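Local structure of kelch repeat and BTB domain-containing protein A55 (Vaccinia virus WR, 6I2M) at residues F50-N53 with S57-Y60; N73-Y78 with K92-T97; K121-F126 with F143-Q148. The protein probably acts as a substrate-specific adapter of CUL3-containing E3 ubiquitin ligases that direct host proteins to proteasomal degradation, binding CUL3 through its BTB domain. One frame throughout, in Å; residues are numbered along the deposited sequence.

Contact 1 of 3, residues F50-N53 with S57-Y60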
ATOM      1  N   PHE A  50       5.087 -12.012 -15.304  1.00 65.13           N
ATOM      2  CA  PHE A  50       4.008 -12.843 -14.758  1.00 65.73           C
ATOM      3  C   PHE A  50       2.649 -12.467 -15.378  1.00 69.91           C
ATOM      4  O   PHE A  50       1.698 -12.150 -14.657  1.00 69.71           O
ATOM      5  CB  PHE A  50       3.967 -12.767 -13.211  1.00 67.17           C
ATOM      6  CG  PHE A  50       5.295 -12.806 -12.485  1.00 68.19           C
ATOM      7  CD1 PHE A  50       6.151 -13.894 -12.622  1.00 71.81           C
ATOM      8  CD2 PHE A  50       5.659 -11.786 -11.614  1.00 69.65           C
ATOM      9  CE1 PHE A  50       7.372 -13.931 -11.943  1.00 72.42           C
ATOM     10  CE2 PHE A  50       6.879 -11.826 -10.934  1.00 72.14           C
ATOM     11  CZ  PHE A  50       7.728 -12.896 -11.105  1.00 70.68           C
ATOM     12  N   SER A  51       2.567 -12.513 -16.722  1.00 66.81           N
ATOM     13  CA  SER A  51       1.366 -12.165 -17.487  1.00 67.42           C
ATOM     14  C   SER A  51       0.650 -13.379 -18.106  1.00 73.35           C
ATOM     15  O   SER A  51      -0.395 -13.206 -18.742  1.00 74.17           O
ATOM     16  CB  SER A  51       1.706 -11.138 -18.565  1.00 70.19           C
ATOM     17  OG  SER A  51       2.634 -11.663 -19.499  1.00 77.89           O
ATOM     18  N   ASN A  52       1.209 -14.600 -17.906  1.00 70.37           N
ATOM     19  CA  ASN A  52       0.718 -15.895 -18.413  1.00 72.07           C
ATOM     20  C   ASN A  52       0.705 -15.960 -19.957  1.00 76.80           C
ATOM     21  O   ASN A  52      -0.117 -16.669 -20.542  1.00 78.33           O
ATOM     22  CB  ASN A  52      -0.649 -16.280 -17.801  1.00 74.54           C
ATOM     23  CG  ASN A  52      -0.691 -16.274 -16.289  1.00 99.30           C
ATOM     24  OD1 ASN A  52       0.164 -16.852 -15.605  1.00 93.52           O
ATOM     25  ND2 ASN A  52      -1.705 -15.627 -15.735  1.00 92.09           N
ATOM     26  N   ASN A  53       1.648 -15.244 -20.604  1.00 72.20           N
ATOM     27  CA  ASN A  53       1.784 -15.171 -22.062  1.00 73.01           C
ATOM     28  C   ASN A  53       3.123 -15.730 -22.572  1.00 77.14           C
ATOM     29  O   ASN A  53       3.296 -15.883 -23.785  1.00 77.58           O
ATOM     30  CB  ASN A  53       1.592 -13.724 -22.541  1.00 72.72           C
ATOM     31  CG  ASN A  53       0.188 -13.202 -22.372  1.00 93.59           C
ATOM     32  OD1 ASN A  53      -0.730 -13.560 -23.115  1.00 90.36           O
ATOM     33  ND2 ASN A  53      -0.011 -12.333 -21.396  1.00 83.02           N
ATOM     34  N   SER A  57       6.629 -17.107 -17.420  1.00 74.95           N
ATOM     35  CA  SER A  57       5.505 -16.598 -16.632  1.00 74.57           C
ATOM     36  C   SER A  57       5.169 -17.423 -15.391  1.00 79.93           C
ATOM     37  O   SER A  57       4.931 -16.848 -14.327  1.00 78.52           O
ATOM     38  CB  SER A  57       4.270 -16.425 -17.507  1.00 78.51           C
ATOM     39  OG  SER A  57       4.509 -15.474 -18.531  1.00 85.87           O
ATOM     40  N   ASN A  58       5.152 -18.758 -15.528  1.00 78.99           N
ATOM     41  CA  ASN A  58       4.823 -19.673 -14.437  1.00 80.13           C
ATOM     42  C   ASN A  58       6.086 -20.320 -13.848  1.00 84.86           C
ATOM     43  O   ASN A  58       6.372 -21.495 -14.103  1.00 86.30           O
ATOM     44  CB  ASN A  58       3.784 -20.715 -14.890  1.00 83.64           C
ATOM     45  CG  ASN A  58       2.555 -20.117 -15.534  1.00109.03           C
ATOM     46  OD1 ASN A  58       2.491 -19.932 -16.755  1.00103.42           O
ATOM     47  ND2 ASN A  58       1.554 -19.797 -14.726  1.00101.72           N
ATOM     48  N   GLU A  59       6.850 -19.530 -13.071  1.00 80.18           N
ATOM     49  CA  GLU A  59       8.083 -19.972 -12.413  1.00 80.30           C
ATOM     50  C   GLU A  59       8.232 -19.395 -10.996  1.00 84.24           C
ATOM     51  O   GLU A  59       7.636 -18.361 -10.684  1.00 82.69           O
ATOM     52  CB  GLU A  59       9.328 -19.697 -13.287  1.00 81.20           C
ATOM     53  CG  GLU A  59       9.758 -18.237 -13.369  1.00 88.19           C
ATOM     54  CD  GLU A  59      10.876 -17.896 -14.340  1.00101.72           C
ATOM     55  OE1 GLU A  59      11.375 -18.808 -15.038  1.00 97.18           O
ATOM     56  OE2 GLU A  59      11.257 -16.705 -14.394  1.00 88.15           O
ATOM     57  N   TYR A  60       9.027 -20.070 -10.148  1.00 82.17           N
ATOM     58  CA  TYR A  60       9.289 -19.677  -8.762  1.00 81.91           C
ATOM     59  C   TYR A  60      10.633 -18.935  -8.626  1.00 84.14           C
ATOM     60  O   TYR A  60      10.828 -18.204  -7.653  1.00 83.02           O
ATOM     61  CB  TYR A  60       9.271 -20.927  -7.857  1.00 85.38           C
ATOM     62  CG  TYR A  60       8.946 -20.656  -6.402  1.00 87.93           C
ATOM     63  CD1 TYR A  60       9.957 -20.425  -5.472  1.00 89.98           C
ATOM     64  CD2 TYR A  60       7.632 -20.696  -5.942  1.00 89.25           C
ATOM     65  CE1 TYR A  60       9.666 -20.195  -4.127  1.00 91.22           C
ATOM     66  CE2 TYR A  60       7.329 -20.477  -4.597  1.00 90.42           C
ATOM     67  CZ  TYR A  60       8.350 -20.222  -3.694  1.00 98.24           C
ATOM     68  OH  TYR A  60       8.059 -20.000  -2.368  1.00100.02           O
TER
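Ser57 sits inside the bend made by Phe50, Ser51, Asn52 and Asn53. Its CB lies against the backbone of Asn52, 3.7 Å from Asn52 CA. Its OG turns inward, anti to its own carbonyl carbon (chi1 -62°), and lies 3.5 Å from Asn53 N. The hydroxyl hydrogen-bonds to Leu49 O, at the end of the preceding helix, and to Phe54 N. One buried side chain thus ties the helix end to the turn that follows. The Phe50 ring turns an edge to Ser57: Ser57 O lies in the ring plane, 3.6 Å from Phe50 CD1. The carbonyl therefore faces the ring hydrogens and not the pi cloud. Asn52 and Asn58 meet on the outer side. The two side chains cross at about a right angle, but their amide planes are only 12° apart. Asn58 ND2 donates to Asn52 OD1 over 3.4 Å. The bond is long and bent (N-H...O 129°), hence weak, and both residues are exposed. Within the bend, Asn53 ND2 reaches back to Ser51 OG at 3.3 Å, also weakly. That hydroxyl is also bonded to Ile48 O. Asn53 O accepts a hydrogen bond from a polar side chain on the chain of a different protein, and Asn53 packs on an apolar one. This is consistent with the CUL3-binding role of the BTB domain. The two segments form the loop between helix 44-49 and strand 61-63. Phe50 is buried against Lys36 and Ser40 of helix 36-42 and Ile23 of strand 23-27. It also packs on Phe20 of the second subunit. Tyr60 leads into strand 61-63 through backbone bonds to Ser24 of strand 23-27.

Contact 2 of 3, residues N73-Y78 with K92-T97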
ATOM      1  N   ASN A  73      18.192  -5.356  -4.161  1.00 77.10           N
ATOM      2  CA  ASN A  73      17.711  -5.526  -2.784  1.00 77.35           C
ATOM      3  C   ASN A  73      17.052  -4.256  -2.229  1.00 81.42           C
ATOM      4  O   ASN A  73      15.962  -4.341  -1.659  1.00 80.55           O
ATOM      5  CB  ASN A  73      18.845  -6.000  -1.863  1.00 79.45           C
ATOM      6  CG  ASN A  73      18.382  -6.419  -0.489  1.00102.56           C
ATOM      7  OD1 ASN A  73      17.871  -7.526  -0.288  1.00 96.67           O
ATOM      8  ND2 ASN A  73      18.550  -5.541   0.486  1.00 95.62           N
ATOM      9  N   ASP A  74      17.700  -3.086  -2.417  1.00 78.73           N
ATOM     10  CA  ASP A  74      17.185  -1.792  -1.962  1.00 78.96           C
ATOM     11  C   ASP A  74      15.975  -1.341  -2.773  1.00 81.63           C
ATOM     12  O   ASP A  74      15.106  -0.658  -2.229  1.00 81.64           O
ATOM     13  CB  ASP A  74      18.287  -0.718  -1.971  1.00 82.33           C
ATOM     14  CG  ASP A  74      19.355  -0.877  -0.900  1.00 91.85           C
ATOM     15  OD1 ASP A  74      19.195  -1.756  -0.019  1.00 91.67           O
ATOM     16  OD2 ASP A  74      20.348  -0.122  -0.940  1.00 99.36           O
ATOM     17  N   LEU A  75      15.914  -1.731  -4.064  1.00 76.83           N
ATOM     18  CA  LEU A  75      14.793  -1.415  -4.949  1.00 75.36           C
ATOM     19  C   LEU A  75      13.551  -2.202  -4.548  1.00 78.53           C
ATOM     20  O   LEU A  75      12.452  -1.657  -4.620  1.00 77.99           O
ATOM     21  CB  LEU A  75      15.147  -1.646  -6.424  1.00 74.68           C
ATOM     22  CG  LEU A  75      15.940  -0.531  -7.106  1.00 80.08           C
ATOM     23  CD1 LEU A  75      16.619  -1.035  -8.347  1.00 79.94           C
ATOM     24  CD2 LEU A  75      15.062   0.647  -7.452  1.00 82.43           C
ATOM     25  N   ILE A  76      13.727  -3.464  -4.091  1.00 75.03           N
ATOM     26  CA  ILE A  76      12.634  -4.311  -3.591  1.00 74.49           C
ATOM     27  C   ILE A  76      12.150  -3.699  -2.267  1.00 79.32           C
ATOM     28  O   ILE A  76      10.943  -3.604  -2.051  1.00 78.72           O
ATOM     29  CB  ILE A  76      13.036  -5.812  -3.473  1.00 77.61           C
ATOM     30  CG1 ILE A  76      13.345  -6.410  -4.864  1.00 77.47           C
ATOM     31  CG2 ILE A  76      11.948  -6.646  -2.760  1.00 78.26           C
ATOM     32  CD1 ILE A  76      14.328  -7.562  -4.849  1.00 85.86           C
ATOM     33  N   ASP A  77      13.094  -3.213  -1.425  1.00 77.22           N
ATOM     34  CA  ASP A  77      12.798  -2.530  -0.161  1.00 78.18           C
ATOM     35  C   ASP A  77      12.006  -1.242  -0.428  1.00 81.98           C
ATOM     36  O   ASP A  77      11.137  -0.886   0.368  1.00 81.94           O
ATOM     37  CB  ASP A  77      14.091  -2.217   0.618  1.00 81.57           C
ATOM     38  CG  ASP A  77      14.794  -3.418   1.233  1.00 91.98           C
ATOM     39  OD1 ASP A  77      14.105  -4.414   1.556  1.00 91.99           O
ATOM     40  OD2 ASP A  77      16.028  -3.352   1.415  1.00 98.98           O
ATOM     41  N   TYR A  78      12.286  -0.574  -1.572  1.00 78.24           N
ATOM     42  CA  TYR A  78      11.584   0.632  -2.018  1.00 78.27           C
ATOM     43  C   TYR A  78      10.161   0.291  -2.485  1.00 80.47           C
ATOM     44  O   TYR A  78       9.250   1.091  -2.260  1.00 80.75           O
ATOM     45  CB  TYR A  78      12.375   1.372  -3.113  1.00 79.81           C
ATOM     46  CG  TYR A  78      11.746   2.680  -3.542  1.00 82.29           C
ATOM     47  CD1 TYR A  78      11.832   3.815  -2.740  1.00 86.00           C
ATOM     48  CD2 TYR A  78      11.066   2.785  -4.752  1.00 82.17           C
ATOM     49  CE1 TYR A  78      11.248   5.019  -3.126  1.00 87.69           C
ATOM     50  CE2 TYR A  78      10.477   3.985  -5.148  1.00 83.87           C
ATOM     51  CZ  TYR A  78      10.575   5.102  -4.334  1.00 93.15           C
ATOM     52  OH  TYR A  78      10.002   6.289  -4.722  1.00 95.32           O
ATOM     53  N   LYS A  92      24.048   6.064  -8.837  1.00 89.69           N
ATOM     54  CA  LYS A  92      24.542   5.764 -10.180  1.00 89.27           C
ATOM     55  C   LYS A  92      24.100   4.354 -10.605  1.00 90.67           C
ATOM     56  O   LYS A  92      23.673   4.161 -11.744  1.00 89.04           O
ATOM     57  CB  LYS A  92      26.077   5.875 -10.187  1.00 94.27           C
ATOM     58  CG  LYS A  92      26.706   6.030 -11.563  1.00109.30           C
ATOM     59  CD  LYS A  92      28.224   6.121 -11.461  1.00121.43           C
ATOM     60  CE  LYS A  92      28.881   6.237 -12.813  1.00132.34           C
ATOM     61  NZ  LYS A  92      30.361   6.314 -12.702  1.00143.30           N
ATOM     62  N   TYR A  93      24.172   3.385  -9.672  1.00 86.59           N
ATOM     63  CA  TYR A  93      23.819   1.985  -9.918  1.00 84.33           C
ATOM     64  C   TYR A  93      22.335   1.677  -9.688  1.00 85.56           C
ATOM     65  O   TYR A  93      21.808   0.779 -10.348  1.00 83.58           O
ATOM     66  CB  TYR A  93      24.725   1.039  -9.108  1.00 86.27           C
ATOM     67  CG  TYR A  93      26.204   1.301  -9.310  1.00 90.37           C
ATOM     68  CD1 TYR A  93      26.871   0.823 -10.435  1.00 92.57           C
ATOM     69  CD2 TYR A  93      26.934   2.037  -8.382  1.00 93.34           C
ATOM     70  CE1 TYR A  93      28.229   1.073 -10.632  1.00 95.66           C
ATOM     71  CE2 TYR A  93      28.292   2.294  -8.568  1.00 96.62           C
ATOM     72  CZ  TYR A  93      28.936   1.808  -9.695  1.00104.01           C
ATOM     73  OH  TYR A  93      30.275   2.055  -9.881  1.00107.27           O
ATOM     74  N   ILE A  94      21.661   2.416  -8.776  1.00 81.99           N
ATOM     75  CA  ILE A  94      20.230   2.229  -8.480  1.00 80.03           C
ATOM     76  C   ILE A  94      19.370   2.687  -9.676  1.00 82.73           C
ATOM     77  O   ILE A  94      18.393   2.013 -10.008  1.00 80.68           O
ATOM     78  CB  ILE A  94      19.798   2.856  -7.113  1.00 83.86           C
ATOM     79  CG1 ILE A  94      20.595   2.225  -5.944  1.00 85.12           C
ATOM     80  CG2 ILE A  94      18.279   2.698  -6.867  1.00 82.91           C
ATOM     81  CD1 ILE A  94      20.607   3.026  -4.637  1.00 93.84           C
ATOM     82  N   LEU A  95      19.766   3.789 -10.348  1.00 80.41           N
ATOM     83  CA  LEU A  95      19.070   4.322 -11.522  1.00 79.83           C
ATOM     84  C   LEU A  95      19.132   3.358 -12.720  1.00 82.31           C
ATOM     85  O   LEU A  95      18.115   3.172 -13.390  1.00 80.88           O
ATOM     86  CB  LEU A  95      19.606   5.723 -11.896  1.00 82.01           C
ATOM     87  CG  LEU A  95      18.966   6.432 -13.104  1.00 86.84           C
ATOM     88  CD1 LEU A  95      17.566   6.931 -12.789  1.00 86.51           C
ATOM     89  CD2 LEU A  95      19.819   7.586 -13.564  1.00 91.61           C
ATOM     90  N   SER A  96      20.309   2.739 -12.969  1.00 79.18           N
ATOM     91  CA  SER A  96      20.544   1.778 -14.059  1.00 78.17           C
ATOM     92  C   SER A  96      19.638   0.550 -13.953  1.00 79.66           C
ATOM     93  O   SER A  96      19.064   0.119 -14.958  1.00 78.24           O
ATOM     94  CB  SER A  96      22.002   1.331 -14.077  1.00 83.05           C
ATOM     95  OG  SER A  96      22.873   2.394 -14.420  1.00 94.86           O
ATOM     96  N   THR A  97      19.520  -0.008 -12.733  1.00 75.53           N
ATOM     97  CA  THR A  97      18.699  -1.179 -12.429  1.00 73.80           C
ATOM     98  C   THR A  97      17.209  -0.819 -12.493  1.00 76.41           C
ATOM     99  O   THR A  97      16.413  -1.614 -13.001  1.00 74.88           O
ATOM    100  CB  THR A  97      19.116  -1.794 -11.086  1.00 82.23           C
ATOM    101  OG1 THR A  97      20.543  -1.830 -10.988  1.00 83.37           O
ATOM    102  CG2 THR A  97      18.554  -3.186 -10.887  1.00 79.65           C
TER
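Leu75 reaches across to Ile94 and Thr97 with both branches of its fork. CD2 of Leu75 touches CG2 of Ile94 at 3.9 Å, and the two side chains slide past each other in opposite directions. The other methyl, CD1 of Leu75, lies 3.8 Å from Thr97 CB. Ile94 CG2 stands anti to its backbone N, which aims this branch at the leucine. Every contact is apolar, and all three residues are buried. Two hydrogen bonds fix the threonine. Thr97 OG1 donates to Tyr93 O one turn earlier, at 3.0 Å, with a C=O to donor angle of 160°. The hydroxyl is thus held by Tyr93 O on its own helix and by Ser71 OG of the facing helix, while CB and CG2 meet Leu75 CD1. Ser71 OG bonds to Tyr93 O as well. Being on helix 69-79, it adds a polar tie between the same two helices. Helix 104-116 packs on the pair: Ala106 touches Leu75, and Cys110 touches Ile94. The contact belongs to the helical part of the BTB/POZ fold, where helices 69-79, 91-101 and 104-116 pack round a shared apolar core.

Contact 3 of 3, residues K121-F126 with F143-Q148; sequences KNCIDF and FNTILQ
Cys123 and Thr145 mark the crossing of helices 120-132 and 136-147, whose local axes come within 8.5 Å at a signed angle of -132°, roughly midway between perpendicular and antiparallel. Their alpha carbons are 6.1 Å apart, and the side chains meet directly, Cys123 CB lying 3.7 Å from Thr145 CB. Thr145 CG2 lies 3.8 Å from Cys123 CB. Cys123 SG sits between the backbone N and the carbonyl carbon of its own residue (chi1 66°). There it touches Ile146: Cys123 SG is 3.7 Å from Ile146 CG1. Ile146 runs on along helix 120-132. Its CD1 ends 3.5 Å from Cys123 O and 3.8 Å from Ile124 CA, so the methyl lies on the backbone itself. Thr145 OG1 bonds back to Ala141 O on its own helix, and Thr145 O accepts from Asn149 ND2. Leu153 of helix 150-153 touches Cys123, Ile124 and Ile146, and Ile170 of helix 164-171 adds to the cover of Ile146. No hydrogen bond or salt bridge joins the two segments. They are held by shape and by dispersion between small and branched groups. The polar groups of Thr145 are satisfied on their own side, so the joint between these first helices of the BACK region is essentially apolar.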
ATOM      1  N   LYS A 121      32.057  18.517  -8.783  1.00 86.50           N
ATOM      2  CA  LYS A 121      32.774  17.259  -8.554  1.00 86.50           C
ATOM      3  C   LYS A 121      31.984  16.019  -9.022  1.00 89.43           C
ATOM      4  O   LYS A 121      32.580  14.955  -9.214  1.00 88.79           O
ATOM      5  CB  LYS A 121      33.194  17.132  -7.073  1.00 90.68           C
ATOM      6  CG  LYS A 121      32.043  17.244  -6.071  1.00105.64           C
ATOM      7  CD  LYS A 121      32.528  17.692  -4.699  1.00116.97           C
ATOM      8  CE  LYS A 121      31.389  18.065  -3.777  1.00127.72           C
ATOM      9  NZ  LYS A 121      30.780  19.375  -4.138  1.00135.41           N
ATOM     10  N   ASN A 122      30.654  16.163  -9.209  1.00 85.46           N
ATOM     11  CA  ASN A 122      29.754  15.085  -9.623  1.00 84.47           C
ATOM     12  C   ASN A 122      29.471  15.046 -11.127  1.00 87.14           C
ATOM     13  O   ASN A 122      29.557  13.972 -11.724  1.00 86.32           O
ATOM     14  CB  ASN A 122      28.435  15.145  -8.835  1.00 85.66           C
ATOM     15  CG  ASN A 122      28.572  14.989  -7.337  1.00111.35           C
ATOM     16  OD1 ASN A 122      29.408  14.232  -6.825  1.00107.16           O
ATOM     17  ND2 ASN A 122      27.734  15.696  -6.596  1.00103.77           N
ATOM     18  N   CYS A 123      29.127  16.210 -11.728  1.00 83.37           N
ATOM     19  CA  CYS A 123      28.766  16.398 -13.145  1.00 82.50           C
ATOM     20  C   CYS A 123      29.707  15.710 -14.141  1.00 85.81           C
ATOM     21  O   CYS A 123      29.239  15.167 -15.144  1.00 85.07           O
ATOM     22  CB  CYS A 123      28.618  17.882 -13.469  1.00 82.86           C
ATOM     23  SG  CYS A 123      30.158  18.829 -13.345  1.00 87.30           S
ATOM     24  N   ILE A 124      31.022  15.753 -13.864  1.00 82.43           N
ATOM     25  CA  ILE A 124      32.082  15.152 -14.679  1.00 82.02           C
ATOM     26  C   ILE A 124      31.904  13.616 -14.796  1.00 85.03           C
ATOM     27  O   ILE A 124      32.143  13.056 -15.868  1.00 84.53           O
ATOM     28  CB  ILE A 124      33.490  15.600 -14.163  1.00 85.73           C
ATOM     29  CG1 ILE A 124      34.622  15.171 -15.121  1.00 86.13           C
ATOM     30  CG2 ILE A 124      33.767  15.168 -12.710  1.00 87.12           C
ATOM     31  CD1 ILE A 124      35.687  16.226 -15.324  1.00 93.70           C
ATOM     32  N   ASP A 125      31.421  12.965 -13.718  1.00 81.05           N
ATOM     33  CA  ASP A 125      31.177  11.524 -13.656  1.00 80.46           C
ATOM     34  C   ASP A 125      29.800  11.141 -14.214  1.00 82.93           C
ATOM     35  O   ASP A 125      29.683  10.108 -14.877  1.00 82.57           O
ATOM     36  CB  ASP A 125      31.346  11.019 -12.209  1.00 82.93           C
ATOM     37  CG  ASP A 125      31.187   9.521 -12.017  1.00 94.38           C
ATOM     38  OD1 ASP A 125      31.771   8.751 -12.813  1.00 95.13           O
ATOM     39  OD2 ASP A 125      30.495   9.119 -11.059  1.00100.93           O
ATOM     40  N   PHE A 126      28.765  11.967 -13.946  1.00 78.43           N
ATOM     41  CA  PHE A 126      27.390  11.726 -14.392  1.00 77.59           C
ATOM     42  C   PHE A 126      27.181  11.882 -15.907  1.00 80.35           C
ATOM     43  O   PHE A 126      26.210  11.335 -16.434  1.00 80.02           O
ATOM     44  CB  PHE A 126      26.385  12.586 -13.606  1.00 79.32           C
ATOM     45  CG  PHE A 126      26.103  12.072 -12.214  1.00 81.27           C
ATOM     46  CD1 PHE A 126      25.314  10.945 -12.016  1.00 84.47           C
ATOM     47  CD2 PHE A 126      26.617  12.721 -11.099  1.00 83.85           C
ATOM     48  CE1 PHE A 126      25.062  10.464 -10.727  1.00 85.95           C
ATOM     49  CE2 PHE A 126      26.360  12.243  -9.809  1.00 87.35           C
ATOM     50  CZ  PHE A 126      25.581  11.120  -9.632  1.00 85.54           C
ATOM     51  N   PHE A 143      26.228  18.105 -18.869  1.00 76.99           N
ATOM     52  CA  PHE A 143      26.963  18.827 -19.908  1.00 77.22           C
ATOM     53  C   PHE A 143      26.965  20.326 -19.588  1.00 81.38           C
ATOM     54  O   PHE A 143      28.013  20.964 -19.694  1.00 81.28           O
ATOM     55  CB  PHE A 143      26.330  18.563 -21.285  1.00 79.47           C
ATOM     56  CG  PHE A 143      27.049  19.153 -22.474  1.00 81.66           C
ATOM     57  CD1 PHE A 143      28.116  18.486 -23.064  1.00 85.21           C
ATOM     58  CD2 PHE A 143      26.626  20.350 -23.040  1.00 84.11           C
ATOM     59  CE1 PHE A 143      28.769  19.022 -24.178  1.00 86.85           C
ATOM     60  CE2 PHE A 143      27.280  20.888 -24.151  1.00 87.69           C
ATOM     61  CZ  PHE A 143      28.347  20.220 -24.713  1.00 86.22           C
ATOM     62  N   ASN A 144      25.800  20.873 -19.173  1.00 77.77           N
ATOM     63  CA  ASN A 144      25.636  22.281 -18.799  1.00 77.61           C
ATOM     64  C   ASN A 144      26.429  22.620 -17.534  1.00 81.50           C
ATOM     65  O   ASN A 144      27.008  23.705 -17.453  1.00 81.39           O
ATOM     66  CB  ASN A 144      24.153  22.634 -18.615  1.00 77.93           C
ATOM     67  CG  ASN A 144      23.316  22.565 -19.873  1.00100.46           C
ATOM     68  OD1 ASN A 144      23.735  22.961 -20.968  1.00 95.10           O
ATOM     69  ND2 ASN A 144      22.095  22.070 -19.735  1.00 92.16           N
ATOM     70  N   THR A 145      26.467  21.685 -16.560  1.00 77.94           N
ATOM     71  CA  THR A 145      27.187  21.841 -15.292  1.00 78.16           C
ATOM     72  C   THR A 145      28.712  21.712 -15.515  1.00 82.38           C
ATOM     73  O   THR A 145      29.483  22.310 -14.762  1.00 82.55           O
ATOM     74  CB  THR A 145      26.608  20.909 -14.212  1.00 85.97           C
ATOM     75  OG1 THR A 145      25.183  20.948 -14.282  1.00 85.89           O
ATOM     76  CG2 THR A 145      27.044  21.294 -12.800  1.00 84.99           C
ATOM     77  N   ILE A 146      29.140  20.969 -16.563  1.00 78.80           N
ATOM     78  CA  ILE A 146      30.554  20.829 -16.935  1.00 79.00           C
ATOM     79  C   ILE A 146      31.022  22.143 -17.576  1.00 83.41           C
ATOM     80  O   ILE A 146      32.078  22.659 -17.208  1.00 83.45           O
ATOM     81  CB  ILE A 146      30.809  19.575 -17.833  1.00 81.92           C
ATOM     82  CG1 ILE A 146      30.969  18.316 -16.962  1.00 82.31           C
ATOM     83  CG2 ILE A 146      32.030  19.746 -18.771  1.00 82.93           C
ATOM     84  CD1 ILE A 146      30.707  17.012 -17.675  1.00 89.85           C
ATOM     85  N   LEU A 147      30.209  22.686 -18.504  1.00 80.00           N
ATOM     86  CA  LEU A 147      30.459  23.929 -19.236  1.00 80.29           C
ATOM     87  C   LEU A 147      30.535  25.170 -18.333  1.00 84.71           C
ATOM     88  O   LEU A 147      31.298  26.086 -18.640  1.00 84.80           O
ATOM     89  CB  LEU A 147      29.409  24.110 -20.350  1.00 80.25           C
ATOM     90  CG  LEU A 147      29.851  23.769 -21.785  1.00 85.29           C
ATOM     91  CD1 LEU A 147      30.084  22.276 -21.976  1.00 85.35           C
ATOM     92  CD2 LEU A 147      28.819  24.231 -22.788  1.00 87.99           C
ATOM     93  N   GLN A 148      29.776  25.188 -17.213  1.00 81.36           N
ATOM     94  CA  GLN A 148      29.784  26.308 -16.261  1.00 81.93           C
ATOM     95  C   GLN A 148      30.926  26.205 -15.219  1.00 86.69           C
ATOM     96  O   GLN A 148      31.172  27.167 -14.487  1.00 87.21           O
ATOM     97  CB  GLN A 148      28.403  26.510 -15.594  1.00 83.12           C
ATOM     98  CG  GLN A 148      27.961  25.403 -14.636  1.00 98.64           C
ATOM     99  CD  GLN A 148      26.530  25.561 -14.173  1.00118.02           C
ATOM    100  OE1 GLN A 148      25.589  25.655 -14.972  1.00112.94           O
ATOM    101  NE2 GLN A 148      26.331  25.573 -12.865  1.00110.87           N
TER

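Overall arrangement
The contacts follow one another along the chain. Contacts 1 and 2 lie in the BTB/POZ domain, contact 3 in the BACK region. Contact 1 is at one end, where a second subunit and a different protein come close. Contact 2 is near the centre of the chain, about 23 Å between centres from each of the others. The centre of contact 3 is about 43 Å from that of contact 1. Contacts 2 and 3 touch through the salt bridge of Lys92 NZ with Asp125 OD1, 2.8 Å. This is one polar tie between helix 91-101 of the BTB part and helix 120-132 of the BACK part. The CUL3-binding BTB domain thus lies toward one end of an elongated chain, BACK toward the other.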